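PDB 6GSZ: alpha-L-rhamnosidase from Aspergillus terreus, which probably hydrolyses terminal non-reducing alpha-L-rhamnose residues from alpha-L-rhamnosides. Local coordinates for residues Leu330-Arg343 / Thr410-Val422. Numbering follows the deposited sequence.
Sequences LDFGQNLVGWLRIR and TPLDENSVTAIVV. With CA (calcium ion), chain R.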
loop_
_atom_site.group_PDB
_atom_site.type_symbol
_atom_site.label_atom_id
_atom_site.label_comp_id
_atom_site.label_asym_id
_atom_site.label_seq_id
_atom_site.Cartn_x
_atom_site.Cartn_y
_atom_site.Cartn_z
ATOM N N LEU A 330 17.546 14.145 17.571
ATOM C CA LEU A 330 16.110 14.355 17.528
ATOM C C LEU A 330 15.398 13.017 17.743
ATOM O O LEU A 330 15.808 11.990 17.204
ATOM C CB LEU A 330 15.728 14.900 16.154
ATOM C CG LEU A 330 16.498 16.105 15.629
ATOM C CD1 LEU A 330 15.899 16.569 14.321
ATOM C CD2 LEU A 330 16.516 17.237 16.656
ATOM N N ASP A 331 14.314 13.073 18.514
ATOM C CA ASP A 331 13.387 11.965 18.718
ATOM C C ASP A 331 12.004 12.456 18.287
ATOM O O ASP A 331 11.443 13.376 18.902
ATOM C CB ASP A 331 13.461 11.474 20.176
ATOM C CG ASP A 331 12.484 10.358 20.513
ATOM O OD1 ASP A 331 11.858 9.840 19.564
ATOM O OD2 ASP A 331 12.396 9.974 21.720
ATOM N N PHE A 332 11.436 11.798 17.261
ATOM C CA PHE A 332 10.073 12.128 16.802
ATOM C C PHE A 332 8.979 11.295 17.500
ATOM O O PHE A 332 7.794 11.510 17.218
ATOM C CB PHE A 332 10.012 12.001 15.283
ATOM C CG PHE A 332 10.710 13.188 14.685
ATOM C CD1 PHE A 332 10.075 14.409 14.587
ATOM C CD2 PHE A 332 12.038 13.089 14.322
ATOM C CE1 PHE A 332 10.759 15.504 14.085
ATOM C CE2 PHE A 332 12.738 14.183 13.834
ATOM C CZ PHE A 332 12.084 15.382 13.711
ATOM N N GLY A 333 9.363 10.352 18.371
ATOM C CA GLY A 333 8.389 9.579 19.166
ATOM C C GLY A 333 7.685 8.460 18.413
ATOM O O GLY A 333 6.906 7.694 19.005
ATOM N N GLN A 334 7.967 8.338 17.130
ATOM C CA GLN A 334 7.301 7.420 16.211
ATOM C C GLN A 334 8.324 7.078 15.139
ATOM O O GLN A 334 8.980 7.989 14.646
ATOM C CB GLN A 334 6.069 8.075 15.591
ATOM C CG GLN A 334 5.430 7.239 14.486
ATOM C CD GLN A 334 4.845 5.921 14.955
ATOM O OE1 GLN A 334 4.070 5.885 15.935
ATOM N NE2 GLN A 334 5.207 4.835 14.249
ATOM N N ASN A 335 8.411 5.794 14.792
ATOM C CA ASN A 335 9.186 5.341 13.656
ATOM C C ASN A 335 8.320 5.576 12.416
ATOM O O ASN A 335 7.316 4.874 12.212
ATOM C CB ASN A 335 9.565 3.871 13.825
ATOM C CG ASN A 335 10.534 3.356 12.787
ATOM O OD1 ASN A 335 11.265 4.149 12.176
ATOM N ND2 ASN A 335 10.620 2.046 12.623
ATOM N N LEU A 336 8.671 6.597 11.643
ATOM C CA LEU A 336 7.891 7.083 10.542
ATOM C C LEU A 336 8.689 7.012 9.251
ATOM O O LEU A 336 9.886 6.731 9.240
ATOM C CB LEU A 336 7.347 8.484 10.829
ATOM C CG LEU A 336 8.355 9.552 11.240
ATOM C CD1 LEU A 336 8.955 10.157 10.025
ATOM C CD2 LEU A 336 7.683 10.637 12.068
ATOM N N VAL A 337 7.989 7.279 8.160
ATOM C CA VAL A 337 8.551 7.209 6.813
ATOM C C VAL A 337 8.247 8.508 6.089
ATOM O O VAL A 337 7.109 8.941 6.034
ATOM C CB VAL A 337 8.029 5.988 6.030
ATOM C CG1 VAL A 337 8.574 5.979 4.619
ATOM C CG2 VAL A 337 8.437 4.717 6.745
ATOM N N GLY A 338 9.321 9.146 5.592
ATOM C CA GLY A 338 9.270 10.409 4.893
ATOM C C GLY A 338 10.604 11.125 5.049
ATOM O O GLY A 338 11.610 10.585 4.686
ATOM N N TRP A 339 10.567 12.340 5.591
ATOM C CA TRP A 339 11.776 13.163 5.627
ATOM C C TRP A 339 11.545 14.336 6.577
ATOM O O TRP A 339 10.468 14.481 7.146
ATOM C CB TRP A 339 12.161 13.635 4.236
ATOM C CG TRP A 339 11.101 14.321 3.449
ATOM C CD1 TRP A 339 10.546 15.546 3.644
ATOM C CD2 TRP A 339 10.442 13.765 2.300
ATOM N NE1 TRP A 339 9.612 15.823 2.691
ATOM C CE2 TRP A 339 9.528 14.743 1.852
ATOM C CE3 TRP A 339 10.539 12.554 1.613
ATOM C CZ2 TRP A 339 8.791 14.575 0.697
ATOM C CZ3 TRP A 339 9.788 12.386 0.474
ATOM C CH2 TRP A 339 8.945 13.388 0.027
ATOM N N LEU A 340 12.568 15.175 6.725
ATOM C CA LEU A 340 12.454 16.385 7.551
ATOM C C LEU A 340 12.097 17.620 6.720
ATOM O O LEU A 340 12.387 17.686 5.545
ATOM C CB LEU A 340 13.797 16.675 8.232
ATOM C CG LEU A 340 14.295 15.593 9.175
ATOM C CD1 LEU A 340 15.657 15.975 9.721
ATOM C CD2 LEU A 340 13.277 15.345 10.298
ATOM N N ARG A 341 11.464 18.571 7.385
ATOM C CA ARG A 341 11.331 19.954 6.914
ATOM C C ARG A 341 12.029 20.840 7.939
ATOM O O ARG A 341 11.776 20.721 9.144
ATOM C CB ARG A 341 9.857 20.381 6.812
ATOM C CG ARG A 341 9.676 21.838 6.360
ATOM C CD ARG A 341 8.246 22.328 6.381
ATOM N NE ARG A 341 7.794 22.576 7.741
ATOM C CZ ARG A 341 6.512 22.674 8.131
ATOM N NH1 ARG A 341 6.219 22.934 9.398
ATOM N NH2 ARG A 341 5.533 22.509 7.252
ATOM N N ILE A 342 12.942 21.691 7.460
ATOM C CA ILE A 342 13.723 22.556 8.344
ATOM C C ILE A 342 13.422 24.005 7.972
ATOM O O ILE A 342 13.081 24.292 6.815
ATOM C CB ILE A 342 15.240 22.254 8.280
ATOM C CG1 ILE A 342 15.877 22.616 6.931
ATOM C CG2 ILE A 342 15.489 20.815 8.707
ATOM C CD1 ILE A 342 17.355 22.302 6.817
ATOM N N ARG A 343 13.506 24.872 8.994
ATOM C CA ARG A 343 13.424 26.292 8.835
ATOM C C ARG A 343 14.559 26.887 9.661
ATOM O O ARG A 343 14.532 26.798 10.890
ATOM C CB ARG A 343 12.052 26.788 9.298
ATOM C CG ARG A 343 10.909 26.296 8.421
ATOM C CD ARG A 343 9.508 26.404 8.982
ATOM N NE ARG A 343 8.485 26.055 7.993
ATOM C CZ ARG A 343 7.175 26.190 8.200
ATOM N NH1 ARG A 343 6.732 26.475 9.413
ATOM N NH2 ARG A 343 6.318 26.063 7.200
ATOM N N THR A 410 20.058 29.587 14.973
ATOM C CA THR A 410 18.680 29.117 15.063
ATOM C C THR A 410 18.556 28.068 16.172
ATOM O O THR A 410 19.299 27.081 16.220
ATOM C CB THR A 410 18.209 28.507 13.736
ATOM O OG1 THR A 410 18.304 29.477 12.679
ATOM C CG2 THR A 410 16.775 28.027 13.807
ATOM N N PRO A 411 17.601 28.207 17.112
ATOM C CA PRO A 411 17.354 27.150 18.095
ATOM C C PRO A 411 16.789 25.889 17.418
ATOM O O PRO A 411 15.973 25.981 16.537
ATOM C CB PRO A 411 16.334 27.780 19.055
ATOM C CG PRO A 411 16.416 29.263 18.781
ATOM C CD PRO A 411 16.710 29.365 17.307
ATOM N N LEU A 412 17.286 24.726 17.819
ATOM C CA LEU A 412 16.838 23.467 17.273
ATOM C C LEU A 412 15.655 22.942 18.091
ATOM O O LEU A 412 15.829 22.434 19.198
ATOM C CB LEU A 412 18.029 22.514 17.284
ATOM C CG LEU A 412 17.772 21.128 16.732
ATOM C CD1 LEU A 412 17.206 21.159 15.315
ATOM C CD2 LEU A 412 19.050 20.355 16.783
ATOM N N ASP A 413 14.446 23.096 17.543
ATOM C CA ASP A 413 13.211 22.800 18.284
ATOM C C ASP A 413 12.032 22.660 17.312
ATOM O O ASP A 413 12.190 22.614 16.087
ATOM C CB ASP A 413 12.966 23.862 19.371
ATOM C CG ASP A 413 12.632 25.249 18.848
ATOM O OD1 ASP A 413 12.198 25.363 17.684
ATOM O OD2 ASP A 413 12.820 26.215 19.617
ATOM N N GLU A 414 10.821 22.572 17.868
ATOM C CA GLU A 414 9.646 22.268 17.066
ATOM C C GLU A 414 9.334 23.379 16.051
ATOM O O GLU A 414 8.609 23.136 15.103
ATOM C CB GLU A 414 8.442 21.922 17.951
ATOM C CG GLU A 414 8.103 22.950 19.017
ATOM C CD GLU A 414 8.735 22.729 20.394
ATOM O OE1 GLU A 414 9.893 22.243 20.482
ATOM O OE2 GLU A 414 8.073 23.056 21.387
ATOM N N ASN A 415 9.891 24.588 16.227
ATOM C CA ASN A 415 9.696 25.687 15.262
ATOM C C ASN A 415 10.712 25.649 14.107
ATOM O O ASN A 415 10.535 26.352 13.109
ATOM C CB ASN A 415 9.778 27.053 15.946
ATOM C CG ASN A 415 8.641 27.276 16.919
ATOM O OD1 ASN A 415 8.862 27.704 18.048
ATOM N ND2 ASN A 415 7.424 26.977 16.504
ATOM N N SER A 416 11.781 24.880 14.227
ATOM C CA SER A 416 12.810 24.847 13.170
ATOM C C SER A 416 12.934 23.467 12.502
ATOM O O SER A 416 13.569 23.380 11.485
ATOM C CB SER A 416 14.124 25.295 13.718
ATOM O OG SER A 416 14.538 24.478 14.797
ATOM N N VAL A 417 12.336 22.414 13.083
ATOM C CA VAL A 417 12.393 21.081 12.468
ATOM C C VAL A 417 11.088 20.345 12.775
ATOM O O VAL A 417 10.590 20.377 13.884
ATOM C CB VAL A 417 13.644 20.260 12.873
ATOM C CG1 VAL A 417 13.670 19.916 14.350
ATOM C CG2 VAL A 417 13.816 18.991 12.034
ATOM N N THR A 418 10.589 19.651 11.743
ATOM C CA THR A 418 9.453 18.765 11.889
ATOM C C THR A 418 9.641 17.591 10.917
ATOM O O THR A 418 10.415 17.671 9.972
ATOM C CB THR A 418 8.163 19.555 11.660
ATOM O OG1 THR A 418 7.114 18.870 12.350
ATOM C CG2 THR A 418 7.842 19.742 10.192
ATOM N N ALA A 419 8.928 16.490 11.170
ATOM C CA ALA A 419 8.947 15.341 10.279
ATOM C C ALA A 419 7.722 15.416 9.371
ATOM O O ALA A 419 6.636 15.804 9.801
ATOM C CB ALA A 419 9.001 14.029 11.007
ATOM N N ILE A 420 7.931 14.973 8.135
ATOM C CA ILE A 420 6.892 14.897 7.142
ATOM C C ILE A 420 6.679 13.420 6.855
ATOM O O ILE A 420 7.582 12.731 6.471
ATOM C CB ILE A 420 7.287 15.651 5.867
ATOM C CG1 ILE A 420 7.770 17.082 6.156
ATOM C CG2 ILE A 420 6.163 15.622 4.835
ATOM C CD1 ILE A 420 6.761 17.993 6.806
ATOM N N VAL A 421 5.431 12.980 7.052
ATOM C CA VAL A 421 4.985 11.609 6.853
ATOM C C VAL A 421 4.508 11.467 5.407
ATOM O O VAL A 421 3.629 12.214 5.004
ATOM C CB VAL A 421 3.884 11.207 7.839
ATOM C CG1 VAL A 421 3.484 9.743 7.584
ATOM C CG2 VAL A 421 4.340 11.438 9.290
ATOM N N VAL A 422 5.159 10.550 4.652
ATOM C CA VAL A 422 4.972 10.454 3.208
ATOM C C VAL A 422 4.577 9.004 2.885
ATOM O O VAL A 422 5.265 8.087 3.287
ATOM C CB VAL A 422 6.269 10.872 2.492
ATOM C CG1 VAL A 422 6.150 10.709 0.982
ATOM C CG2 VAL A 422 6.717 12.284 2.837
HETATM CA CA CA R . 9.755 22.337 22.820
#
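Two antiparallel strands of the concanavalin-like beta-sandwich domain, 339-343 and 417-422, pair here, while the chain just before the first of them folds back beneath the sheet. Trp339 and Ile420 form a hydrogen-bonded pair, with Ile420 N 2.8 Å from Trp339 O and nearly in line with the carbonyl; Arg341 and Thr418 form the next hydrogen-bonded pair. At Gly338 the chain turns a corner, and its CA lies 3.3 Å from Ile420 O, a CA-H...O contact.

On the face of Trp339 and Arg341, Val422 CG2 sits over the indole six-membered ring, 3.6 Å from its centroid and 7° off the normal, a CH-pi contact; the indole NE1 is hydrogen-bonded to Glu390. Arg341 is bent at chi3 (74°), and in the conformer given, Thr418 CG2 lies over one face of its guanidinium, 3.7 Å from Arg341 NE, with Thr418 OG1 hydrogen-bonded to Glu314.

The other face is apolar. Ala419 CB rests over the Phe332 ring, 4.0 Å from its centroid, and also meets Leu336 CD2 at 3.8 Å. Val417 CG2 approaches Leu330 CD1 tip to tip, at 3.9 Å. Leu330 and Phe332 belong to the opposing sheet, so these side chains fill the space between two layers, as in a beta-sandwich.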